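PDB 6K8H: aminotransferase class-III from Sphaerobacter thermophilus DSM 20745, which is a class-III aminotransferase, also called an omega-transaminase, and binds (5-hydroxy-4,6-dimethylpyridin-3-yl)methyl dihydrogen phosphate in a pocket. Local coordinates for residues B[396-399]-B[400-404]. Residues are numbered along the deposited sequence; the frame is centred on the assembly and turned at random.
Sequences RAFV and GRVHE
Phe398 and Val402, one helical turn apart, make the side-chain contact here: CE2 of the ring comes within 4.2 Å of Val402 CG2, the methyl lying obliquely to the ring. Phe398 has its ring swung anti to the backbone N (chi1 -167°), which carries it alongside the valine on the same flank of the helix. The methyl Val402 CG2 is also 3.5 Å from Phe398 O, the carbonyl oxygen that accepts the valine's own N-H. Val399, though buried, meets the following turn mainly through its backbone; its side chain sets off away from that turn, with CB still touching Gly400 N.

Four successive backbone hydrogen bonds join the turns. Gly400 N donates to Arg396 O and Arg401 N to Ala397 O, each at 2.9 Å; Val402 N reaches Phe398 O at 3.0 Å, and His403 N closes on Val399 O at 2.8 Å. The last two are somewhat straighter at hydrogen, near 160°. Beside this backbone, Arg401 lays CB and CG against Ala397 O, CG at 3.6 Å, before its extended chain leads the guanidinium away.

The apolar flank faces the rest of the subunit: Phe398, Val399 and Val402 rest on Leu378, while Phe398 and Val402 also touch Ala444 of helix 427-445. Farther along, Glu404 forms a salt bridge with Arg13 near the N-terminus.

Such i to i+4 bonding defines an alpha-helix, and buried Val399 and Val402 against exposed Arg396, Ala397 and Arg401 make it amphipathic: helix 393-408, packed beside the C-terminal helix of a class-III aminotransferase.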
# COMPACT_ATOMS: atom_id res chain seq x y z
N ARG B 396 3.38 -0.71 32.73
CA ARG B 396 2.75 0.16 31.73
C ARG B 396 2.56 1.57 32.28
O ARG B 396 2.87 2.56 31.60
CB ARG B 396 1.42 -0.44 31.26
CG ARG B 396 1.58 -1.69 30.38
CD ARG B 396 0.25 -2.11 29.71
NE ARG B 396 -0.84 -2.32 30.67
CZ ARG B 396 -1.15 -3.50 31.21
NH1 ARG B 396 -0.47 -4.59 30.90
NH2 ARG B 396 -2.17 -3.59 32.07
N ALA B 397 2.06 1.69 33.52
CA ALA B 397 1.88 3.01 34.12
C ALA B 397 3.20 3.76 34.30
O ALA B 397 3.29 4.97 34.02
CB ALA B 397 1.15 2.89 35.46
N PHE B 398 4.25 3.06 34.76
CA PHE B 398 5.54 3.71 35.00
C PHE B 398 6.19 4.16 33.69
O PHE B 398 6.69 5.29 33.58
CB PHE B 398 6.46 2.77 35.79
CG PHE B 398 7.68 3.44 36.35
CD1 PHE B 398 7.60 4.23 37.49
CD2 PHE B 398 8.90 3.30 35.73
CE1 PHE B 398 8.73 4.86 38.01
CE2 PHE B 398 10.04 3.92 36.24
CZ PHE B 398 9.95 4.70 37.37
N VAL B 399 6.21 3.27 32.69
CA VAL B 399 6.71 3.63 31.36
C VAL B 399 5.91 4.80 30.80
O VAL B 399 6.48 5.70 30.16
CB VAL B 399 6.67 2.40 30.43
CG1 VAL B 399 6.91 2.81 28.98
CG2 VAL B 399 7.70 1.37 30.86
N GLY B 400 4.59 4.81 31.02
CA GLY B 400 3.78 5.93 30.56
C GLY B 400 4.16 7.24 31.22
O GLY B 400 4.17 8.29 30.58
N ARG B 401 4.47 7.20 32.52
CA ARG B 401 4.95 8.41 33.18
C ARG B 401 6.27 8.88 32.56
O ARG B 401 6.44 10.08 32.29
CB ARG B 401 5.13 8.17 34.68
CG ARG B 401 3.84 8.20 35.50
CD ARG B 401 4.11 8.15 37.03
NE ARG B 401 2.87 8.37 37.78
CZ ARG B 401 2.31 9.56 37.97
NH1 ARG B 401 2.89 10.65 37.48
NH2 ARG B 401 1.18 9.68 38.66
N VAL B 402 7.20 7.96 32.31
CA VAL B 402 8.48 8.35 31.72
C VAL B 402 8.26 8.95 30.33
O VAL B 402 8.85 9.98 29.98
CB VAL B 402 9.45 7.15 31.68
CG1 VAL B 402 10.72 7.49 30.89
CG2 VAL B 402 9.80 6.71 33.09
N HIS B 403 7.38 8.33 29.54
CA HIS B 403 7.13 8.83 28.19
C HIS B 403 6.50 10.22 28.21
O HIS B 403 6.93 11.11 27.47
CB HIS B 403 6.24 7.84 27.43
CG HIS B 403 5.78 8.34 26.10
ND1 HIS B 403 4.55 8.94 25.91
CD2 HIS B 403 6.39 8.35 24.89
CE1 HIS B 403 4.42 9.29 24.65
NE2 HIS B 403 5.52 8.94 24.00
N GLU B 404 5.50 10.42 29.07
CA GLU B 404 4.85 11.73 29.16
C GLU B 404 5.84 12.81 29.60
O GLU B 404 5.86 13.92 29.05
CB GLU B 404 3.65 11.65 30.11
CG GLU B 404 2.90 12.96 30.32
CD GLU B 404 2.03 13.37 29.14
OE1 GLU B 404 1.92 12.60 28.15
OE2 GLU B 404 1.45 14.47 29.19